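Local coordinates for putative cytoplasmic protein (Salmonella typhimurium LT2, PDB 2Q02), which is of unknown function but binds zinc in a xylose isomerase-like TIM barrel and may act as an isomerase, at residues D127-R131 with Y132-G136; A252-S255 with E256-E260. One frame throughout, in Å; residues are numbered along the deposited sequence.

Contact 1: D127-R131 with Y132-G136; sequences DLFAR and YDIQG. With ZN (zinc ion), chain F.
A Schellman motif closes the C-terminal end of helix 115-130, where the carbonyls of F129 and A130 accept from the backbone amides of Y132, D133 and I134. The 6→1 bond runs from I134 N to F129 O (3.2 Å) and is almost straight, with an N-H...O angle of 176°. Inside it lies the 5→2 bond from D133 N to A130 O, also 3.2 Å. D133 is the first residue to leave helical geometry, and its positive phi (51°) turns the chain out of the helix. F129 O is gripped twice, since Y132 N also donates to it (2.9 Å); the amides of Y132 and I134 arrive from opposite faces of its carbonyl plane.

The side chains follow the same turn. F129 CG lies anti to its own carbonyl carbon (chi1 -85°), and the ring reaches along the outgoing chain: the carbonyl oxygens of I134 and Q135 sit at its edge, and F129 CE2 comes within 3.7 Å of G136 CA. I134 CG2 meets F129 CD2 at 4.2 Å. On another side of the turn, the ring of Y132 presents its CD1 edge to L128 O (3.4 Å). Farther back on the helix, D127 binds a zinc ion through one carboxylate oxygen, OD2, at 2.1 Å.

The turn joins helix 115-130 to strand 135-138 and so completes a beta-alpha-beta unit begun by strand 101-104. F129 packs on L102 and L104 of that strand and meets the ring of F165, while L128, F129 and Y132 touch L91 of helix 81-97. Backbone hydrogen bonds of Q135 with R100 and L102, and of G136 with K166, bring strand 135-138 into the barrel sheet.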
ATOM      1  N   ASP A 127      -2.910  12.773 -15.992  1.00 46.44           N
ATOM      2  CA  ASP A 127      -2.521  14.130 -16.395  1.00 46.17           C
ATOM      3  C   ASP A 127      -2.130  15.001 -15.195  1.00 45.67           C
ATOM      4  O   ASP A 127      -1.114  15.693 -15.225  1.00 46.23           O
ATOM      5  CB  ASP A 127      -3.666  14.799 -17.145  1.00 45.99           C
ATOM      6  CG  ASP A 127      -3.912  14.167 -18.472  1.00 49.11           C
ATOM      7  OD1 ASP A 127      -3.080  13.311 -18.833  1.00 49.89           O
ATOM      8  OD2 ASP A 127      -4.926  14.517 -19.145  1.00 52.13           O
ATOM      9  N   LEU A 128      -2.943  14.969 -14.146  1.00 44.89           N
ATOM     10  CA  LEU A 128      -2.687  15.770 -12.952  1.00 44.82           C
ATOM     11  C   LEU A 128      -1.400  15.369 -12.204  1.00 45.13           C
ATOM     12  O   LEU A 128      -0.624  16.223 -11.768  1.00 44.10           O
ATOM     13  CB  LEU A 128      -3.883  15.663 -11.991  1.00 43.83           C
ATOM     14  CG  LEU A 128      -3.780  16.509 -10.714  1.00 44.62           C
ATOM     15  CD1 LEU A 128      -3.811  18.004 -11.051  1.00 43.47           C
ATOM     16  CD2 LEU A 128      -4.850  16.157  -9.715  1.00 45.00           C
ATOM     17  N   PHE A 129      -1.204  14.056 -12.041  1.00 45.24           N
ATOM     18  CA  PHE A 129      -0.005  13.501 -11.392  1.00 44.76           C
ATOM     19  C   PHE A 129       1.278  13.881 -12.147  1.00 44.46           C
ATOM     20  O   PHE A 129       2.295  14.166 -11.531  1.00 43.97           O
ATOM     21  CB  PHE A 129      -0.100  11.968 -11.284  1.00 44.80           C
ATOM     22  CG  PHE A 129      -0.853  11.459 -10.059  1.00 44.17           C
ATOM     23  CD1 PHE A 129      -2.106  11.958  -9.720  1.00 42.97           C
ATOM     24  CD2 PHE A 129      -0.323  10.425  -9.293  1.00 41.39           C
ATOM     25  CE1 PHE A 129      -2.783  11.477  -8.627  1.00 43.39           C
ATOM     26  CE2 PHE A 129      -1.006   9.927  -8.198  1.00 39.23           C
ATOM     27  CZ  PHE A 129      -2.220  10.446  -7.858  1.00 43.41           C
ATOM     28  N   ALA A 130       1.216  13.873 -13.478  1.00 44.56           N
ATOM     29  CA  ALA A 130       2.359  14.214 -14.338  1.00 44.56           C
ATOM     30  C   ALA A 130       2.871  15.614 -14.042  1.00 45.79           C
ATOM     31  O   ALA A 130       4.076  15.933 -14.172  1.00 44.93           O
ATOM     32  CB  ALA A 130       1.959  14.139 -15.800  1.00 42.93           C
ATOM     33  N   ARG A 131       1.920  16.449 -13.656  1.00 46.28           N
ATOM     34  CA  ARG A 131       2.162  17.837 -13.316  1.00 46.06           C
ATOM     35  C   ARG A 131       2.939  18.029 -12.011  1.00 45.99           C
ATOM     36  O   ARG A 131       3.439  19.129 -11.721  1.00 47.05           O
ATOM     37  CB  ARG A 131       0.791  18.529 -13.162  1.00 46.31           C
ATOM     38  CG  ARG A 131       0.731  19.915 -13.682  1.00 50.61           C
ATOM     39  CD  ARG A 131      -0.533  20.149 -14.485  1.00 51.02           C
ATOM     40  NE  ARG A 131      -0.425  19.561 -15.805  1.00 53.86           N
ATOM     41  CZ  ARG A 131      -1.462  19.254 -16.563  1.00 52.25           C
ATOM     42  NH1 ARG A 131      -2.684  19.497 -16.151  1.00 57.95           N
ATOM     43  NH2 ARG A 131      -1.282  18.690 -17.729  1.00 53.39           N
ATOM     44  N   TYR A 132       2.986  16.977 -11.201  1.00 45.80           N
ATOM     45  CA  TYR A 132       3.760  16.964  -9.961  1.00 45.19           C
ATOM     46  C   TYR A 132       4.916  15.962 -10.052  1.00 46.17           C
ATOM     47  O   TYR A 132       5.662  15.789  -9.090  1.00 46.95           O
ATOM     48  CB  TYR A 132       2.892  16.607  -8.732  1.00 43.66           C
ATOM     49  CG  TYR A 132       1.888  17.668  -8.350  1.00 44.48           C
ATOM     50  CD1 TYR A 132       0.715  17.850  -9.078  1.00 43.16           C
ATOM     51  CD2 TYR A 132       2.108  18.493  -7.263  1.00 42.81           C
ATOM     52  CE1 TYR A 132      -0.193  18.842  -8.739  1.00 43.57           C
ATOM     53  CE2 TYR A 132       1.201  19.482  -6.903  1.00 42.54           C
ATOM     54  CZ  TYR A 132       0.060  19.658  -7.641  1.00 46.68           C
ATOM     55  OH  TYR A 132      -0.815  20.661  -7.274  1.00 48.09           O
ATOM     56  N   ASP A 133       5.065  15.309 -11.200  1.00 45.78           N
ATOM     57  CA  ASP A 133       6.018  14.195 -11.375  1.00 46.09           C
ATOM     58  C   ASP A 133       5.908  13.106 -10.299  1.00 45.41           C
ATOM     59  O   ASP A 133       6.898  12.664  -9.748  1.00 44.76           O
ATOM     60  CB  ASP A 133       7.463  14.680 -11.506  1.00 46.40           C
ATOM     61  CG  ASP A 133       8.404  13.582 -12.038  1.00 47.70           C
ATOM     62  OD1 ASP A 133       7.946  12.786 -12.880  1.00 52.12           O
ATOM     63  OD2 ASP A 133       9.586  13.508 -11.619  1.00 55.63           O
ATOM     64  N   ILE A 134       4.676  12.676 -10.029  1.00 45.19           N
ATOM     65  CA  ILE A 134       4.408  11.614  -9.063  1.00 45.03           C
ATOM     66  C   ILE A 134       3.785  10.433  -9.808  1.00 45.04           C
ATOM     67  O   ILE A 134       2.964  10.625 -10.718  1.00 45.28           O
ATOM     68  CB  ILE A 134       3.472  12.093  -7.918  1.00 45.38           C
ATOM     69  CG1 ILE A 134       4.090  13.280  -7.159  1.00 45.46           C
ATOM     70  CG2 ILE A 134       3.129  10.932  -6.965  1.00 44.84           C
ATOM     71  CD1 ILE A 134       5.434  12.998  -6.471  1.00 47.00           C
ATOM     72  N   GLN A 135       4.194   9.224  -9.430  1.00 45.27           N
ATOM     73  CA  GLN A 135       3.609   7.991  -9.962  1.00 46.25           C
ATOM     74  C   GLN A 135       2.331   7.666  -9.235  1.00 45.87           C
ATOM     75  O   GLN A 135       2.162   7.983  -8.060  1.00 46.33           O
ATOM     76  CB  GLN A 135       4.569   6.805  -9.829  1.00 45.73           C
ATOM     77  CG  GLN A 135       5.830   6.896 -10.718  1.00 46.40           C
ATOM     78  CD  GLN A 135       6.934   5.918 -10.317  1.00 50.71           C
ATOM     79  OE1 GLN A 135       6.724   4.978  -9.528  1.00 64.64           O
ATOM     80  NE2 GLN A 135       8.127   6.145 -10.846  1.00 55.54           N
ATOM     81  N   GLY A 136       1.419   7.029  -9.941  1.00 46.55           N
ATOM     82  CA  GLY A 136       0.153   6.616  -9.349  1.00 45.85           C
ATOM     83  C   GLY A 136       0.074   5.115  -9.148  1.00 45.48           C
ATOM     84  O   GLY A 136       0.456   4.326 -10.022  1.00 43.52           O
TER
HETATM   85 ZN    ZN F 301      -5.606  13.382 -20.736  1.00 56.05          ZN

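Contact 2: A252-S255 with E256-E260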
ATOM      1  N   ALA A 252      -1.091  -0.304  18.448  1.00 47.27           N
ATOM      2  CA  ALA A 252      -0.846   0.806  19.385  1.00 47.86           C
ATOM      3  C   ALA A 252      -0.212   0.377  20.703  1.00 47.26           C
ATOM      4  O   ALA A 252       0.435   1.175  21.359  1.00 46.20           O
ATOM      5  CB  ALA A 252      -2.139   1.556  19.670  1.00 49.01           C
ATOM      6  N   SER A 253      -0.404  -0.879  21.091  1.00 48.40           N
ATOM      7  CA  SER A 253       0.139  -1.402  22.347  1.00 49.37           C
ATOM      8  C   SER A 253       1.590  -1.917  22.248  1.00 49.30           C
ATOM      9  O   SER A 253       2.162  -2.369  23.250  1.00 49.23           O
ATOM     10  CB  SER A 253      -0.770  -2.525  22.871  1.00 50.10           C
ATOM     11  OG  SER A 253      -0.830  -3.618  21.956  1.00 52.48           O
ATOM     12  N   TRP A 254       2.172  -1.846  21.050  1.00 48.98           N
ATOM     13  CA  TRP A 254       3.528  -2.368  20.777  1.00 48.83           C
ATOM     14  C   TRP A 254       4.645  -1.359  21.098  1.00 47.55           C
ATOM     15  O   TRP A 254       4.616  -0.220  20.620  1.00 46.11           O
ATOM     16  CB  TRP A 254       3.655  -2.737  19.287  1.00 49.48           C
ATOM     17  CG  TRP A 254       2.799  -3.888  18.800  1.00 48.55           C
ATOM     18  CD1 TRP A 254       1.823  -4.540  19.482  1.00 49.50           C
ATOM     19  CD2 TRP A 254       2.859  -4.496  17.508  1.00 49.68           C
ATOM     20  NE1 TRP A 254       1.277  -5.530  18.701  1.00 48.86           N
ATOM     21  CE2 TRP A 254       1.897  -5.522  17.484  1.00 47.96           C
ATOM     22  CE3 TRP A 254       3.642  -4.277  16.367  1.00 51.30           C
ATOM     23  CZ2 TRP A 254       1.690  -6.326  16.367  1.00 51.67           C
ATOM     24  CZ3 TRP A 254       3.431  -5.070  15.255  1.00 50.05           C
ATOM     25  CH2 TRP A 254       2.464  -6.086  15.263  1.00 49.05           C
ATOM     26  N   SER A 255       5.647  -1.788  21.865  1.00 46.74           N
ATOM     27  CA  SER A 255       6.866  -0.988  22.034  1.00 45.80           C
ATOM     28  C   SER A 255       7.719  -1.003  20.753  1.00 46.35           C
ATOM     29  O   SER A 255       7.460  -1.784  19.827  1.00 46.48           O
ATOM     30  CB  SER A 255       7.686  -1.507  23.209  1.00 45.55           C
ATOM     31  OG  SER A 255       8.269  -2.757  22.901  1.00 46.19           O
ATOM     32  N   GLU A 256       8.729  -0.133  20.702  1.00 45.79           N
ATOM     33  CA  GLU A 256       9.637  -0.070  19.558  1.00 46.77           C
ATOM     34  C   GLU A 256      10.384  -1.386  19.361  1.00 47.17           C
ATOM     35  O   GLU A 256      10.753  -1.738  18.231  1.00 46.15           O
ATOM     36  CB  GLU A 256      10.673   1.036  19.733  1.00 47.18           C
ATOM     37  CG  GLU A 256      10.164   2.441  19.502  1.00 48.13           C
ATOM     38  CD  GLU A 256      11.306   3.448  19.396  1.00 48.75           C
ATOM     39  OE1 GLU A 256      12.357   3.073  18.840  1.00 50.68           O
ATOM     40  OE2 GLU A 256      11.161   4.602  19.867  1.00 53.08           O
ATOM     41  N   ALA A 257      10.637  -2.080  20.473  1.00 47.17           N
ATOM     42  CA  ALA A 257      11.249  -3.403  20.459  1.00 46.97           C
ATOM     43  C   ALA A 257      10.298  -4.433  19.823  1.00 47.15           C
ATOM     44  O   ALA A 257      10.710  -5.175  18.931  1.00 47.19           O
ATOM     45  CB  ALA A 257      11.645  -3.826  21.887  1.00 45.10           C
ATOM     46  N   GLU A 258       9.037  -4.458  20.273  1.00 47.76           N
ATOM     47  CA  GLU A 258       8.020  -5.384  19.748  1.00 47.78           C
ATOM     48  C   GLU A 258       7.816  -5.193  18.233  1.00 47.77           C
ATOM     49  O   GLU A 258       7.647  -6.174  17.492  1.00 47.24           O
ATOM     50  CB  GLU A 258       6.694  -5.188  20.498  1.00 49.13           C
ATOM     51  CG  GLU A 258       5.499  -6.039  20.002  1.00 51.42           C
ATOM     52  CD  GLU A 258       5.359  -7.390  20.726  1.00 65.33           C
ATOM     53  OE1 GLU A 258       5.106  -7.412  21.966  1.00 63.50           O
ATOM     54  OE2 GLU A 258       5.481  -8.430  20.036  1.00 68.04           O
ATOM     55  N   ILE A 259       7.838  -3.931  17.788  1.00 47.56           N
ATOM     56  CA  ILE A 259       7.738  -3.578  16.365  1.00 46.19           C
ATOM     57  C   ILE A 259       8.918  -4.154  15.604  1.00 46.11           C
ATOM     58  O   ILE A 259       8.733  -4.727  14.521  1.00 46.94           O
ATOM     59  CB  ILE A 259       7.705  -2.041  16.139  1.00 45.90           C
ATOM     60  CG1 ILE A 259       6.385  -1.434  16.611  1.00 45.59           C
ATOM     61  CG2 ILE A 259       7.856  -1.683  14.669  1.00 46.41           C
ATOM     62  CD1 ILE A 259       6.399   0.107  16.564  1.00 46.00           C
ATOM     63  N   GLU A 260      10.124  -3.999  16.151  1.00 45.36           N
ATOM     64  CA  GLU A 260      11.324  -4.547  15.515  1.00 46.17           C
ATOM     65  C   GLU A 260      11.216  -6.070  15.378  1.00 46.47           C
ATOM     66  O   GLU A 260      11.585  -6.621  14.345  1.00 47.37           O
ATOM     67  CB  GLU A 260      12.599  -4.161  16.285  1.00 45.72           C
ATOM     68  CG  GLU A 260      13.006  -2.670  16.196  1.00 47.49           C
ATOM     69  CD  GLU A 260      14.215  -2.302  17.076  1.00 47.34           C
ATOM     70  OE1 GLU A 260      15.365  -2.510  16.648  1.00 59.96           O
ATOM     71  OE2 GLU A 260      14.030  -1.780  18.191  1.00 57.64           O
TER
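With CG of E258 anti to the backbone N (chi1 177°) and the chain bending at the next bond, its CG methylene lies over the indole of W254. The S255 hydroxyl is set between its own backbone N and carbonyl carbon (chi1 71°), which turns OG toward the first turn of the helix. There it accepts from E258 N at 3.2 Å, a nearly straight bond with an N-H...O angle of 168°. The carbonyl of the same serine starts the regular helical pattern, S255 O accepting from I259 N at 3.0 Å.

E258 CG stands over one face of the W254 five-membered ring, 3.9 Å from its centroid, in a CH-pi contact, and the two side chains cross at about a right angle. I259 approaches differently: its CG1 lies at the rim of the indole, near the ring plane, 4.0 Å from W254 CE3. On the side facing helix 21-30, E256 and E260 both form salt bridges with R30, and I259 packs on L27. A serine N-cap thus opens helix 256-271, the last helix of the TIM barrel, with the indole of W254 packed against its first turn.

How the contacts relate
Contacts 1 and 2 cap opposite kinds of helix end: 127-136 closes a helix and leads into a strand, whereas 252-260 starts the helix that follows the last barrel strand. They lie on opposite sides of the chain's centre, with their centres 35 Å apart and their nearest atoms about 25 Å apart, and do not touch. Each is linked along the chain to the zinc site formed by E139, D170, H197 and E245. G136 is about 10 Å from the side chain of E139 and about 14 Å from that zinc, while the W254 side chain is about 11 Å from that of E245. The zinc on D127 is a separate ion.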